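Local structure of citryl-spermidine/3,4-dihydroxybenzoyl-citryl-spermidine:spermidine ligase (3TO3) at residues P43-K48 with I52-Q57; K190-A195 with W249-F254. The protein catalyses the ATP-dependent condensation of spermidine with citryl-spermidine or its 3,4-dihydroxybenzoyl derivative during biosynthesis of the siderophore petrobactin. All blocks are in the same frame, centred on the assembly; numbering follows the deposited sequence.

How the interactions relate
Interactions 1 and 2 lie on opposite sides of the chain's centre, with their own centres about 51 Å apart and their nearest atoms about 34 Å apart, so neither touches the other. Interaction 1 comes first in the sequence and is local: two adjacent strands of an antiparallel sheet, joined by backbone hydrogen bonds and by side chains on both faces. Interaction 2 joins a strand and a helix 54 residues apart within the IucA/IucC family region and works through side chains alone; there the second subunit of the homodimer also takes part, whereas no other chain of the assembly touches 43-48 or 52-57. Both contacts lie away from the ATP and magnesium sites.

Interaction 1 (P43-K48 with I52-Q57)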
# COMPACT_ATOMS: atom_id res chain seq x y z
N PRO B 43 19.67 12.36 -25.10
CA PRO B 43 20.05 13.77 -25.00
C PRO B 43 20.95 14.18 -26.15
O PRO B 43 21.47 13.30 -26.82
CB PRO B 43 20.79 13.84 -23.67
CG PRO B 43 21.30 12.43 -23.46
CD PRO B 43 20.23 11.55 -24.01
N ALA B 44 21.11 15.48 -26.39
CA ALA B 44 22.18 15.97 -27.24
C ALA B 44 23.49 15.69 -26.53
O ALA B 44 23.54 15.76 -25.30
CB ALA B 44 22.02 17.49 -27.53
N ARG B 45 24.53 15.34 -27.29
CA ARG B 45 25.85 15.05 -26.74
C ARG B 45 26.88 15.94 -27.37
O ARG B 45 27.12 15.85 -28.58
CB ARG B 45 26.27 13.59 -26.96
CG ARG B 45 25.47 12.58 -26.17
CD ARG B 45 25.94 11.12 -26.31
NE ARG B 45 24.84 10.24 -25.94
CZ ARG B 45 24.94 8.96 -25.58
NH1 ARG B 45 26.13 8.39 -25.51
NH2 ARG B 45 23.83 8.24 -25.27
N ILE B 46 27.49 16.81 -26.57
CA ILE B 46 28.59 17.64 -27.06
C ILE B 46 29.93 17.17 -26.51
O ILE B 46 30.15 17.17 -25.30
CB ILE B 46 28.44 19.07 -26.63
CG1 ILE B 46 27.00 19.52 -26.89
CG2 ILE B 46 29.48 19.90 -27.36
CD1 ILE B 46 26.88 21.01 -26.98
N GLU B 47 30.84 16.76 -27.39
CA GLU B 47 32.06 16.12 -26.93
C GLU B 47 33.21 17.09 -26.72
O GLU B 47 33.58 17.84 -27.62
CB GLU B 47 32.46 14.95 -27.85
CG GLU B 47 32.80 15.35 -29.30
CD GLU B 47 33.07 14.14 -30.21
OE1 GLU B 47 34.25 13.84 -30.48
OE2 GLU B 47 32.09 13.49 -30.65
N LYS B 48 33.72 17.10 -25.49
CA LYS B 48 35.02 17.67 -25.13
C LYS B 48 36.06 16.60 -25.44
O LYS B 48 35.77 15.62 -26.11
CB LYS B 48 35.06 18.02 -23.64
CG LYS B 48 33.89 18.89 -23.15
CD LYS B 48 33.92 19.06 -21.62
CE LYS B 48 35.19 19.77 -21.12
NZ LYS B 48 35.10 21.27 -21.06
N ILE B 52 31.67 14.49 -21.95
CA ILE B 52 30.53 14.76 -22.78
C ILE B 52 29.63 15.69 -21.97
O ILE B 52 29.38 15.43 -20.79
CB ILE B 52 29.77 13.46 -23.09
CG1 ILE B 52 30.58 12.60 -24.06
CG2 ILE B 52 28.37 13.75 -23.66
CD1 ILE B 52 30.25 11.11 -23.98
N LEU B 53 29.17 16.78 -22.58
CA LEU B 53 28.06 17.56 -22.01
C LEU B 53 26.74 16.96 -22.50
O LEU B 53 26.51 16.86 -23.70
CB LEU B 53 28.15 19.02 -22.43
CG LEU B 53 27.00 19.90 -21.94
CD1 LEU B 53 26.83 19.76 -20.43
CD2 LEU B 53 27.31 21.35 -22.32
N PHE B 54 25.88 16.55 -21.58
CA PHE B 54 24.60 15.99 -21.97
C PHE B 54 23.53 17.06 -21.77
O PHE B 54 23.46 17.66 -20.70
CB PHE B 54 24.23 14.76 -21.13
CG PHE B 54 25.15 13.59 -21.29
CD1 PHE B 54 24.86 12.58 -22.22
CD2 PHE B 54 26.28 13.45 -20.49
CE1 PHE B 54 25.70 11.46 -22.38
CE2 PHE B 54 27.11 12.32 -20.64
CZ PHE B 54 26.83 11.33 -21.59
N LEU B 55 22.71 17.29 -22.79
CA LEU B 55 21.60 18.23 -22.71
C LEU B 55 20.30 17.48 -22.87
O LEU B 55 20.00 17.03 -23.96
CB LEU B 55 21.71 19.30 -23.79
CG LEU B 55 23.08 20.02 -23.82
CD1 LEU B 55 23.34 20.89 -25.07
CD2 LEU B 55 23.24 20.87 -22.57
N ILE B 56 19.54 17.35 -21.79
CA ILE B 56 18.29 16.60 -21.81
C ILE B 56 17.09 17.52 -21.89
O ILE B 56 16.94 18.44 -21.08
CB ILE B 56 18.14 15.71 -20.54
CG1 ILE B 56 19.32 14.77 -20.39
CG2 ILE B 56 16.84 14.91 -20.56
CD1 ILE B 56 19.50 14.29 -18.94
N GLN B 57 16.23 17.26 -22.86
CA GLN B 57 15.02 18.07 -23.09
C GLN B 57 13.89 17.76 -22.11
O GLN B 57 13.67 16.61 -21.75
CB GLN B 57 14.50 17.80 -24.51
CG GLN B 57 15.40 18.28 -25.62
CD GLN B 57 15.58 19.79 -25.61
OE1 GLN B 57 14.63 20.54 -25.32
NE2 GLN B 57 16.80 20.26 -25.90
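Arg-45 and Phe-54 lie side by side and point the same way from neighbouring strands. With CG anti to the carbonyl carbon (chi1 -68°) and the chain extended as far as NE, the arginine runs along the edge of the phenyl ring, CG close to CD1 and NE 3.9 Å from CE1. The guanidinium and ring planes are turned 62° apart, and CE1 of Phe-54 sits over one face of the guanidinium, toward its rim. Beyond the ring, NH1 of Arg-45 forms a salt bridge with Glu-74. Pro-43, just ahead of the first strand, also meets the edge of the phenyl ring, its CG 3.8 Å from CD1, while CG2 of Ile-52, two residues earlier on the same strand as Phe-54, lies 3.4 Å above the ring plane, over its centre, and reaches across to CB of Arg-45.

Arg-45, Ile-52 and Phe-54 share one face of a beta hairpin, strands 44-47 and 52-59, whose second strand also pairs with strand 65-74. Helix 18-37 packs on this face, Ile-36 touching both Arg-45 and Phe-54. On the other face, Ile-46 and Leu-55 converge diagonally through their CD1 methyls, 4.0 Å apart.

Ala-44 with Leu-55 and Ile-46 with Leu-53 are antiparallel hydrogen-bonded pairs, each closed by two backbone bonds. The N-H of Ile-46 points almost straight at O of Leu-53, but that of Ala-44 reaches O of Leu-55 at a more bent 140°.

Interaction 2 (K190-A195 with W249-F254); sequences KLIWIA and WQWENF
Trp-251 meets Ile-192 and Ile-194 through different parts of its indole. CG2 of Ile-192 lies over one face of the five-membered ring, 4.0 Å from its centroid and only 9° off the normal, a well-centred CH-pi contact. In Ile-192, CG2 is anti to the backbone N and CG1 anti to the carbonyl carbon, an orientation that directs both branches at the tryptophan; CG1 approaches CB and CD1 of Trp-251. Two residues further along the strand, CG2 of Ile-194 comes obliquely to the six-membered ring, 3.7 Å from CZ3.

The contact packs helix 248-258 against the central strand, 192-197, of a three-stranded antiparallel sheet. Ile-192 and Ile-194, alternate residues of that strand, present their side chains on the same face. On the helix, Trp-251 has CG anti to its own backbone N (chi1 171°), which carries the indole out to the sheet, where it also touches Val-246 of the adjoining strand.

All three side chains are buried, and the second subunit contributes to their surroundings. NE1 of Trp-251 is hydrogen-bonded to NE2 of His-8 of the second subunit, and the two rings meet with planes about 65° apart; Leu-12 of that subunit packs on Trp-251 and its Met-4 on Ile-192.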
# COMPACT_ATOMS: atom_id res chain seq x y z
N LYS B 190 13.11 -12.15 16.56
CA LYS B 190 12.69 -13.52 16.79
C LYS B 190 11.85 -13.92 15.63
O LYS B 190 11.04 -13.14 15.17
CB LYS B 190 11.78 -13.62 18.00
CG LYS B 190 12.35 -13.12 19.26
CD LYS B 190 13.47 -13.99 19.69
CE LYS B 190 13.54 -14.02 21.19
NZ LYS B 190 14.75 -14.77 21.57
N LEU B 191 12.01 -15.15 15.17
CA LEU B 191 11.09 -15.68 14.18
C LEU B 191 9.83 -16.05 14.91
O LEU B 191 9.88 -16.40 16.10
CB LEU B 191 11.70 -16.89 13.48
CG LEU B 191 12.99 -16.54 12.75
CD1 LEU B 191 13.54 -17.76 12.08
CD2 LEU B 191 12.66 -15.52 11.75
N ILE B 192 8.70 -15.91 14.23
CA ILE B 192 7.44 -16.44 14.70
C ILE B 192 7.28 -17.87 14.15
O ILE B 192 7.43 -18.08 12.95
CB ILE B 192 6.26 -15.57 14.20
CG1 ILE B 192 6.41 -14.11 14.69
CG2 ILE B 192 4.92 -16.23 14.54
CD1 ILE B 192 6.66 -13.95 16.20
N TRP B 193 6.99 -18.83 15.01
CA TRP B 193 6.69 -20.20 14.56
C TRP B 193 5.20 -20.40 14.42
O TRP B 193 4.45 -20.10 15.36
CB TRP B 193 7.22 -21.23 15.56
CG TRP B 193 8.67 -21.50 15.40
CD1 TRP B 193 9.66 -21.03 16.18
CD2 TRP B 193 9.29 -22.24 14.35
NE1 TRP B 193 10.87 -21.44 15.70
CE2 TRP B 193 10.67 -22.19 14.57
CE3 TRP B 193 8.81 -22.96 13.25
CZ2 TRP B 193 11.60 -22.84 13.74
CZ3 TRP B 193 9.71 -23.59 12.43
CH2 TRP B 193 11.10 -23.53 12.68
N ILE B 194 4.76 -20.91 13.27
CA ILE B 194 3.37 -21.29 13.11
C ILE B 194 3.26 -22.76 12.71
O ILE B 194 4.16 -23.32 12.11
CB ILE B 194 2.60 -20.43 12.01
CG1 ILE B 194 3.10 -20.79 10.61
CG2 ILE B 194 2.70 -18.94 12.28
CD1 ILE B 194 2.34 -20.17 9.50
N ALA B 195 2.13 -23.37 13.04
CA ALA B 195 1.78 -24.64 12.46
C ALA B 195 0.91 -24.39 11.25
O ALA B 195 0.01 -23.55 11.28
CB ALA B 195 1.03 -25.50 13.47
N TRP B 249 7.65 -9.16 10.89
CA TRP B 249 6.93 -8.09 10.15
C TRP B 249 5.88 -8.71 9.26
O TRP B 249 4.77 -8.19 9.12
CB TRP B 249 7.83 -7.20 9.26
CG TRP B 249 7.11 -6.04 8.61
CD1 TRP B 249 7.04 -4.76 9.09
CD2 TRP B 249 6.34 -6.05 7.39
NE1 TRP B 249 6.30 -3.98 8.24
CE2 TRP B 249 5.85 -4.74 7.20
CE3 TRP B 249 6.04 -7.04 6.43
CZ2 TRP B 249 5.06 -4.38 6.09
CZ3 TRP B 249 5.26 -6.68 5.32
CH2 TRP B 249 4.77 -5.37 5.17
N GLN B 250 6.23 -9.83 8.65
CA GLN B 250 5.33 -10.52 7.75
C GLN B 250 4.12 -11.03 8.52
O GLN B 250 2.98 -10.91 8.06
CB GLN B 250 6.02 -11.66 7.03
CG GLN B 250 5.09 -12.38 6.09
CD GLN B 250 4.98 -11.67 4.76
OE1 GLN B 250 5.27 -10.48 4.65
NE2 GLN B 250 4.59 -12.39 3.73
N TRP B 251 4.38 -11.56 9.71
CA TRP B 251 3.30 -12.15 10.51
C TRP B 251 2.30 -11.07 10.92
O TRP B 251 1.11 -11.21 10.73
CB TRP B 251 3.85 -12.90 11.73
CG TRP B 251 2.81 -13.35 12.71
CD1 TRP B 251 2.62 -12.87 13.96
CD2 TRP B 251 1.82 -14.38 12.52
NE1 TRP B 251 1.58 -13.51 14.57
CE2 TRP B 251 1.07 -14.45 13.71
CE3 TRP B 251 1.49 -15.24 11.46
CZ2 TRP B 251 -0.01 -15.35 13.89
CZ3 TRP B 251 0.43 -16.15 11.64
CH2 TRP B 251 -0.31 -16.19 12.85
N GLU B 252 2.80 -9.98 11.48
CA GLU B 252 1.90 -8.97 12.01
C GLU B 252 1.29 -8.04 10.97
O GLU B 252 0.27 -7.43 11.24
CB GLU B 252 2.65 -8.10 13.01
CG GLU B 252 2.91 -8.77 14.32
CD GLU B 252 3.54 -7.80 15.30
OE1 GLU B 252 4.77 -7.61 15.22
OE2 GLU B 252 2.80 -7.22 16.13
N ASN B 253 2.00 -7.77 9.89
CA ASN B 253 1.48 -6.85 8.89
C ASN B 253 0.83 -7.45 7.68
O ASN B 253 0.22 -6.75 6.87
CB ASN B 253 2.52 -5.80 8.54
CG ASN B 253 3.05 -5.12 9.77
OD1 ASN B 253 2.32 -4.39 10.44
ND2 ASN B 253 4.30 -5.40 10.13
N PHE B 254 0.99 -8.76 7.55
CA PHE B 254 0.49 -9.44 6.37
C PHE B 254 -0.32 -10.73 6.62
O PHE B 254 -1.48 -10.84 6.19
CB PHE B 254 1.55 -9.56 5.26
CG PHE B 254 0.96 -9.85 3.93
CD1 PHE B 254 0.45 -8.82 3.16
CD2 PHE B 254 0.86 -11.16 3.46
CE1 PHE B 254 -0.13 -9.07 1.91
CE2 PHE B 254 0.29 -11.43 2.23
CZ PHE B 254 -0.20 -10.39 1.45